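ABC transporter, substrate binding protein (PDB 3EAF) probably binds a small solute outside the cell and delivers it to the membrane components of an ABC importer. Local coordinates at residues 57-68 with 83-94. Sequence-based numbering, arbitrary orientation.
With GOL (glycerol), chain B.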
ATOM      1  N   TYR A  57     -11.152 -11.142  -6.767  1.00 11.67           N
ATOM      2  CA  TYR A  57     -11.711 -10.457  -7.937  1.00 11.14           C
ATOM      3  C   TYR A  57     -10.711 -10.292  -9.079  1.00 10.82           C
ATOM      4  O   TYR A  57     -11.063  -9.768 -10.149  1.00 10.52           O
ATOM      5  CB  TYR A  57     -12.346  -9.119  -7.536  1.00 10.98           C
ATOM      6  CG  TYR A  57     -11.404  -7.930  -7.443  1.00 11.15           C
ATOM      7  CD1 TYR A  57     -11.536  -6.847  -8.317  1.00 11.19           C
ATOM      8  CD2 TYR A  57     -10.404  -7.874  -6.476  1.00  9.80           C
ATOM      9  CE1 TYR A  57     -10.690  -5.743  -8.236  1.00 10.72           C
ATOM     10  CE2 TYR A  57      -9.547  -6.776  -6.383  1.00 10.24           C
ATOM     11  CZ  TYR A  57      -9.702  -5.712  -7.266  1.00 10.75           C
ATOM     12  OH  TYR A  57      -8.871  -4.619  -7.179  1.00 10.54           O
ATOM     13  N   ALA A  58      -9.472 -10.738  -8.843  1.00 10.50           N
ATOM     14  CA  ALA A  58      -8.406 -10.742  -9.855  1.00 10.27           C
ATOM     15  C   ALA A  58      -8.147  -9.386 -10.546  1.00  9.95           C
ATOM     16  O   ALA A  58      -7.799  -9.338 -11.730  1.00  9.67           O
ATOM     17  CB  ALA A  58      -8.664 -11.860 -10.903  1.00 10.63           C
ATOM     18  N   TYR A  59      -8.327  -8.298  -9.793  1.00  9.69           N
ATOM     19  CA  TYR A  59      -8.108  -6.916 -10.270  1.00  9.41           C
ATOM     20  C   TYR A  59      -9.103  -6.481 -11.350  1.00  9.36           C
ATOM     21  O   TYR A  59      -8.943  -5.429 -11.965  1.00  9.40           O
ATOM     22  CB  TYR A  59      -6.665  -6.722 -10.756  1.00  9.11           C
ATOM     23  CG  TYR A  59      -6.077  -5.357 -10.476  1.00  9.23           C
ATOM     24  CD1 TYR A  59      -5.873  -4.920  -9.171  1.00  8.55           C
ATOM     25  CD2 TYR A  59      -5.702  -4.509 -11.523  1.00 10.40           C
ATOM     26  CE1 TYR A  59      -5.312  -3.666  -8.906  1.00  8.94           C
ATOM     27  CE2 TYR A  59      -5.150  -3.260 -11.270  1.00  8.47           C
ATOM     28  CZ  TYR A  59      -4.959  -2.846  -9.962  1.00  8.76           C
ATOM     29  OH  TYR A  59      -4.406  -1.611  -9.723  1.00  8.70           O
ATOM     30  N   ASN A  60     -10.121  -7.306 -11.577  1.00  9.46           N
ATOM     31  CA  ASN A  60     -11.159  -7.057 -12.579  1.00  9.88           C
ATOM     32  C   ASN A  60     -12.211  -6.079 -12.024  1.00 10.14           C
ATOM     33  O   ASN A  60     -12.887  -6.391 -11.038  1.00  9.77           O
ATOM     34  CB  ASN A  60     -11.799  -8.399 -12.977  1.00  9.80           C
ATOM     35  CG  ASN A  60     -12.841  -8.267 -14.078  1.00 10.39           C
ATOM     36  OD1 ASN A  60     -13.604  -7.296 -14.129  1.00 11.26           O
ATOM     37  ND2 ASN A  60     -12.899  -9.273 -14.949  1.00  9.96           N
ATOM     38  N   PRO A  61     -12.336  -4.889 -12.644  1.00 10.61           N
ATOM     39  CA  PRO A  61     -13.241  -3.837 -12.157  1.00 10.96           C
ATOM     40  C   PRO A  61     -14.733  -4.168 -12.230  1.00 11.36           C
ATOM     41  O   PRO A  61     -15.513  -3.643 -11.429  1.00 11.76           O
ATOM     42  CB  PRO A  61     -12.919  -2.639 -13.059  1.00 11.00           C
ATOM     43  CG  PRO A  61     -12.271  -3.211 -14.253  1.00 11.03           C
ATOM     44  CD  PRO A  61     -11.587  -4.465 -13.841  1.00 10.70           C
ATOM     45  N   THR A  62     -15.126  -5.012 -13.184  1.00 11.66           N
ATOM     46  CA  THR A  62     -16.510  -5.476 -13.285  1.00 11.66           C
ATOM     47  C   THR A  62     -16.820  -6.371 -12.091  1.00 11.92           C
ATOM     48  O   THR A  62     -17.822  -6.168 -11.391  1.00 11.72           O
ATOM     49  CB  THR A  62     -16.755  -6.243 -14.609  1.00 11.84           C
ATOM     50  OG1 THR A  62     -16.437  -5.383 -15.711  1.00 12.04           O
ATOM     51  CG2 THR A  62     -18.234  -6.696 -14.729  1.00 11.51           C
ATOM     52  N   THR A  63     -15.936  -7.344 -11.863  1.00 11.73           N
ATOM     53  CA  THR A  63     -16.028  -8.272 -10.737  1.00 12.22           C
ATOM     54  C   THR A  63     -16.006  -7.549  -9.380  1.00 12.34           C
ATOM     55  O   THR A  63     -16.754  -7.920  -8.472  1.00 12.80           O
ATOM     56  CB  THR A  63     -14.905  -9.338 -10.804  1.00 12.03           C
ATOM     57  OG1 THR A  63     -14.824  -9.865 -12.134  1.00 12.09           O
ATOM     58  CG2 THR A  63     -15.183 -10.487  -9.848  1.00 12.02           C
ATOM     59  N   ALA A  64     -15.167  -6.519  -9.246  1.00 12.51           N
ATOM     60  CA  ALA A  64     -15.136  -5.708  -8.017  1.00 12.67           C
ATOM     61  C   ALA A  64     -16.522  -5.157  -7.644  1.00 12.97           C
ATOM     62  O   ALA A  64     -16.956  -5.264  -6.493  1.00 12.73           O
ATOM     63  CB  ALA A  64     -14.152  -4.567  -8.156  1.00 12.44           C
ATOM     64  N   GLU A  65     -17.204  -4.566  -8.623  1.00 13.11           N
ATOM     65  CA  GLU A  65     -18.541  -4.000  -8.404  1.00 13.91           C
ATOM     66  C   GLU A  65     -19.600  -5.075  -8.115  1.00 13.43           C
ATOM     67  O   GLU A  65     -20.527  -4.849  -7.333  1.00 13.32           O
ATOM     68  CB  GLU A  65     -18.952  -3.127  -9.597  1.00 13.74           C
ATOM     69  CG  GLU A  65     -18.007  -1.948  -9.848  1.00 14.92           C
ATOM     70  CD  GLU A  65     -18.504  -0.990 -10.912  1.00 16.06           C
ATOM     71  OE1 GLU A  65     -19.734  -0.927 -11.140  1.00 19.95           O
ATOM     72  OE2 GLU A  65     -17.662  -0.293 -11.524  1.00 18.70           O
ATOM     73  N   GLU A  66     -19.454  -6.241  -8.738  1.00 13.42           N
ATOM     74  CA  GLU A  66     -20.343  -7.376  -8.468  1.00 13.45           C
ATOM     75  C   GLU A  66     -20.204  -7.902  -7.028  1.00 13.51           C
ATOM     76  O   GLU A  66     -21.207  -8.133  -6.341  1.00 12.96           O
ATOM     77  CB  GLU A  66     -20.111  -8.489  -9.493  1.00 13.47           C
ATOM     78  CG  GLU A  66     -20.748  -8.186 -10.853  1.00 14.78           C
ATOM     79  CD  GLU A  66     -20.132  -8.962 -12.007  1.00 16.17           C
ATOM     80  OE1 GLU A  66     -19.152  -9.709 -11.797  1.00 16.02           O
ATOM     81  OE2 GLU A  66     -20.637  -8.812 -13.140  1.00 17.26           O
ATOM     82  N   TYR A  67     -18.963  -8.079  -6.576  1.00 13.21           N
ATOM     83  CA  TYR A  67     -18.709  -8.524  -5.205  1.00 13.25           C
ATOM     84  C   TYR A  67     -19.067  -7.472  -4.159  1.00 13.23           C
ATOM     85  O   TYR A  67     -19.449  -7.821  -3.038  1.00 13.36           O
ATOM     86  CB  TYR A  67     -17.265  -8.990  -5.030  1.00 13.34           C
ATOM     87  CG  TYR A  67     -16.938 -10.291  -5.733  1.00 14.05           C
ATOM     88  CD1 TYR A  67     -17.886 -11.307  -5.852  1.00 15.32           C
ATOM     89  CD2 TYR A  67     -15.667 -10.517  -6.264  1.00 15.22           C
ATOM     90  CE1 TYR A  67     -17.581 -12.509  -6.495  1.00 15.29           C
ATOM     91  CE2 TYR A  67     -15.353 -11.715  -6.892  1.00 14.19           C
ATOM     92  CZ  TYR A  67     -16.318 -12.702  -7.011  1.00 14.81           C
ATOM     93  OH  TYR A  67     -16.013 -13.891  -7.636  1.00 15.02           O
ATOM     94  N   TYR A  68     -18.951  -6.195  -4.521  1.00 12.99           N
ATOM     95  CA  TYR A  68     -19.390  -5.111  -3.638  1.00 13.15           C
ATOM     96  C   TYR A  68     -20.892  -5.190  -3.369  1.00 13.58           C
ATOM     97  O   TYR A  68     -21.328  -5.098  -2.221  1.00 13.53           O
ATOM     98  CB  TYR A  68     -19.057  -3.725  -4.204  1.00 12.27           C
ATOM     99  CG  TYR A  68     -19.614  -2.628  -3.316  1.00 12.05           C
ATOM    100  CD1 TYR A  68     -18.989  -2.309  -2.106  1.00 11.30           C
ATOM    101  CD2 TYR A  68     -20.791  -1.946  -3.652  1.00 10.21           C
ATOM    102  CE1 TYR A  68     -19.505  -1.328  -1.264  1.00 11.69           C
ATOM    103  CE2 TYR A  68     -21.318  -0.953  -2.804  1.00 11.53           C
ATOM    104  CZ  TYR A  68     -20.667  -0.654  -1.617  1.00 11.75           C
ATOM    105  OH  TYR A  68     -21.153   0.318  -0.771  1.00 12.47           O
ATOM    106  N   TRP A  83      -8.859  -3.583  -2.092  1.00  8.61           N
ATOM    107  CA  TRP A  83      -7.644  -3.750  -2.878  1.00  8.25           C
ATOM    108  C   TRP A  83      -7.352  -2.589  -3.860  1.00  8.25           C
ATOM    109  O   TRP A  83      -6.755  -1.588  -3.466  1.00  8.38           O
ATOM    110  CB  TRP A  83      -7.639  -5.129  -3.576  1.00  7.83           C
ATOM    111  CG  TRP A  83      -6.380  -5.412  -4.351  1.00  7.88           C
ATOM    112  CD1 TRP A  83      -6.240  -5.454  -5.713  1.00  7.26           C
ATOM    113  CD2 TRP A  83      -5.076  -5.666  -3.805  1.00  7.31           C
ATOM    114  NE1 TRP A  83      -4.927  -5.721  -6.048  1.00  7.24           N
ATOM    115  CE2 TRP A  83      -4.196  -5.860  -4.894  1.00  7.02           C
ATOM    116  CE3 TRP A  83      -4.570  -5.750  -2.499  1.00  7.04           C
ATOM    117  CZ2 TRP A  83      -2.832  -6.128  -4.718  1.00  7.09           C
ATOM    118  CZ3 TRP A  83      -3.210  -6.020  -2.325  1.00  7.70           C
ATOM    119  CH2 TRP A  83      -2.358  -6.199  -3.431  1.00  7.63           C
ATOM    120  N   GLY A  84      -7.778  -2.719  -5.113  1.00  8.19           N
ATOM    121  CA  GLY A  84      -7.216  -1.915  -6.214  1.00  8.51           C
ATOM    122  C   GLY A  84      -7.606  -0.450  -6.243  1.00  8.56           C
ATOM    123  O   GLY A  84      -8.705  -0.088  -5.829  1.00  8.46           O
ATOM    124  N   THR A  85      -6.702   0.398  -6.733  1.00  8.72           N
ATOM    125  CA  THR A  85      -6.977   1.844  -6.835  1.00  8.65           C
ATOM    126  C   THR A  85      -8.212   2.158  -7.683  1.00  9.11           C
ATOM    127  O   THR A  85      -9.088   2.914  -7.243  1.00  8.88           O
ATOM    128  CB  THR A  85      -5.749   2.639  -7.357  1.00  8.71           C
ATOM    129  OG1 THR A  85      -4.752   2.687  -6.336  1.00  7.54           O
ATOM    130  CG2 THR A  85      -6.130   4.080  -7.737  1.00  8.22           C
ATOM    131  N   ALA A  86      -8.277   1.583  -8.886  1.00  9.35           N
ATOM    132  CA  ALA A  86      -9.397   1.828  -9.800  1.00 10.04           C
ATOM    133  C   ALA A  86     -10.742   1.510  -9.149  1.00 10.28           C
ATOM    134  O   ALA A  86     -11.619   2.372  -9.087  1.00 10.39           O
ATOM    135  CB  ALA A  86      -9.231   1.045 -11.121  1.00  9.99           C
ATOM    136  N   ASP A  87     -10.900   0.284  -8.651  1.00 10.61           N
ATOM    137  CA  ASP A  87     -12.171  -0.100  -8.029  1.00 10.88           C
ATOM    138  C   ASP A  87     -12.487   0.634  -6.719  1.00 10.83           C
ATOM    139  O   ASP A  87     -13.636   1.027  -6.499  1.00 10.98           O
ATOM    140  CB  ASP A  87     -12.341  -1.623  -7.897  1.00 10.79           C
ATOM    141  CG  ASP A  87     -11.144  -2.311  -7.267  1.00 11.47           C
ATOM    142  OD1 ASP A  87     -10.119  -2.512  -7.958  1.00 11.48           O
ATOM    143  OD2 ASP A  87     -11.252  -2.704  -6.092  1.00 10.48           O
ATOM    144  N   THR A  88     -11.476   0.830  -5.866  1.00 10.77           N
ATOM    145  CA  THR A  88     -11.669   1.551  -4.603  1.00 10.24           C
ATOM    146  C   THR A  88     -12.140   2.982  -4.863  1.00 10.76           C
ATOM    147  O   THR A  88     -13.040   3.472  -4.167  1.00 10.60           O
ATOM    148  CB  THR A  88     -10.404   1.542  -3.696  1.00 10.12           C
ATOM    149  OG1 THR A  88      -9.871   0.217  -3.600  1.00  9.44           O
ATOM    150  CG2 THR A  88     -10.737   2.043  -2.295  1.00  9.81           C
ATOM    151  N   GLU A  89     -11.530   3.640  -5.857  1.00 11.15           N
ATOM    152  CA  GLU A  89     -11.928   4.990  -6.292  1.00 11.85           C
ATOM    153  C   GLU A  89     -13.345   5.031  -6.858  1.00 12.10           C
ATOM    154  O   GLU A  89     -14.146   5.905  -6.494  1.00 11.86           O
ATOM    155  CB  GLU A  89     -10.936   5.559  -7.320  1.00 11.67           C
ATOM    156  CG  GLU A  89      -9.690   6.207  -6.704  1.00 12.13           C
ATOM    157  CD  GLU A  89      -8.737   6.808  -7.732  1.00 12.46           C
ATOM    158  OE1 GLU A  89      -9.122   6.903  -8.918  1.00 13.89           O
ATOM    159  OE2 GLU A  89      -7.602   7.180  -7.349  1.00 11.82           O
ATOM    160  N   LYS A  90     -13.639   4.086  -7.749  1.00 12.69           N
ATOM    161  CA  LYS A  90     -14.955   3.966  -8.369  1.00 13.55           C
ATOM    162  C   LYS A  90     -16.055   3.801  -7.320  1.00 13.78           C
ATOM    163  O   LYS A  90     -17.129   4.401  -7.441  1.00 13.72           O
ATOM    164  CB  LYS A  90     -14.967   2.793  -9.360  1.00 14.24           C
ATOM    165  CG  LYS A  90     -16.326   2.475 -10.013  1.00 16.08           C
ATOM    166  CD  LYS A  90     -16.673   3.448 -11.140  1.00 18.67           C
ATOM    167  CE  LYS A  90     -17.872   2.949 -11.972  1.00 18.88           C
ATOM    168  NZ  LYS A  90     -17.479   1.974 -13.054  1.00 20.90           N
ATOM    169  N   LEU A  91     -15.772   3.011  -6.284  1.00 13.75           N
ATOM    170  CA  LEU A  91     -16.764   2.716  -5.246  1.00 13.88           C
ATOM    171  C   LEU A  91     -16.839   3.745  -4.122  1.00 14.14           C
ATOM    172  O   LEU A  91     -17.776   3.713  -3.325  1.00 14.35           O
ATOM    173  CB  LEU A  91     -16.509   1.336  -4.649  1.00 13.52           C
ATOM    174  CG  LEU A  91     -16.770   0.134  -5.561  1.00 14.05           C
ATOM    175  CD1 LEU A  91     -16.100  -1.105  -4.991  1.00 14.50           C
ATOM    176  CD2 LEU A  91     -18.271  -0.093  -5.763  1.00 14.98           C
ATOM    177  N   SER A  92     -15.869   4.655  -4.052  1.00 13.91           N
ATOM    178  CA  SER A  92     -15.752   5.545  -2.895  1.00 14.19           C
ATOM    179  C   SER A  92     -17.027   6.347  -2.566  1.00 14.69           C
ATOM    180  O   SER A  92     -17.373   6.503  -1.392  1.00 14.67           O
ATOM    181  CB  SER A  92     -14.530   6.462  -3.027  1.00 13.88           C
ATOM    182  OG  SER A  92     -14.561   7.184  -4.246  1.00 13.12           O
ATOM    183  N   ASP A  93     -17.719   6.850  -3.593  1.00 15.06           N
ATOM    184  CA  ASP A  93     -18.942   7.634  -3.382  1.00 15.49           C
ATOM    185  C   ASP A  93     -20.089   6.730  -2.931  1.00 15.74           C
ATOM    186  O   ASP A  93     -20.904   7.123  -2.090  1.00 15.42           O
ATOM    187  CB  ASP A  93     -19.349   8.404  -4.652  1.00 15.64           C
ATOM    188  CG  ASP A  93     -18.560   9.706  -4.855  1.00 16.62           C
ATOM    189  OD1 ASP A  93     -17.957  10.235  -3.894  1.00 17.31           O
ATOM    190  OD2 ASP A  93     -18.558  10.217  -5.996  1.00 17.24           O
ATOM    191  N   GLN A  94     -20.132   5.520  -3.488  1.00 15.94           N
ATOM    192  CA  GLN A  94     -21.131   4.521  -3.121  1.00 16.59           C
ATOM    193  C   GLN A  94     -20.977   4.032  -1.665  1.00 16.43           C
ATOM    194  O   GLN A  94     -21.972   3.903  -0.950  1.00 16.32           O
ATOM    195  CB  GLN A  94     -21.110   3.342  -4.107  1.00 16.82           C
ATOM    196  CG  GLN A  94     -22.333   2.411  -4.012  1.00 18.51           C
ATOM    197  CD  GLN A  94     -23.652   3.134  -4.258  1.00 20.23           C
ATOM    198  OE1 GLN A  94     -23.804   3.855  -5.246  1.00 21.13           O
ATOM    199  NE2 GLN A  94     -24.615   2.941  -3.358  1.00 20.09           N
TER
HETATM  200  C1  GOL B 500      -2.628  -2.678  -6.092  1.00 18.20           C
HETATM  201  O1  GOL B 500      -2.603  -2.581  -4.676  1.00 21.31           O
HETATM  202  C2  GOL B 500      -2.842  -1.288  -6.670  1.00 16.65           C
HETATM  203  O2  GOL B 500      -4.151  -1.027  -7.129  1.00 14.20           O
HETATM  204  C3  GOL B 500      -2.571  -0.302  -5.571  1.00 16.21           C
HETATM  205  O3  GOL B 500      -3.507   0.730  -5.660  1.00 12.62           O
HETATM  206  O   HOH W   1      -5.841   0.606 -10.628  1.00  4.07           O
HETATM  207  O   HOH W   2     -10.178  -2.711 -10.789  1.00 15.48           O
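L91 lays its CD2 methyl over one face of the Y68 ring, 4.1 Å from the centroid, a CH-pi contact at the apolar centre between helices 61-74 and 85-98. Y68 reaches it with CG anti to the backbone N (chi1 176°), while CG of Q94 packs obliquely against the same ring; the Y68 hydroxyl and the Q94 amide both bond to D98. About one turn nearer the N-terminus of each helix, the CB atoms of A64 and D87 meet at 3.5 Å.

Beyond them Y57, Y59 and W83 form an aromatic cluster. Both tyrosines meet the indole rim to rim, with Y59 CD1 lying 3.4 Å from W83 NE1, whose hydrogen goes to T17. The buried Y57 OH donates to D87 OD1 (2.6 Å) from the syn side, 25° out of the carboxylate plane, and weakly accepts from G84 N. A water also donates to D87 OD1 and to Y59 O, linking the carboxylate to the type I' turn from Y57 to N60. Y59 OH and T85 N share O2 of a glycerol, probably from crystallisation, whose O1 lies over the indole face. At the outer edge K90 NZ forms a salt bridge to E65 OE2 at 2.7 Å, meeting the syn lone pair of that oxygen.

The segment axes cross at -47°, 9.6 Å apart. Consecutive helices of one alpha/beta lobe of the periplasmic binding protein fold, linked through strand 79-82, they pack against parallel strands 3-11 and 101-104, through D87 on L10 and L91 on Y102.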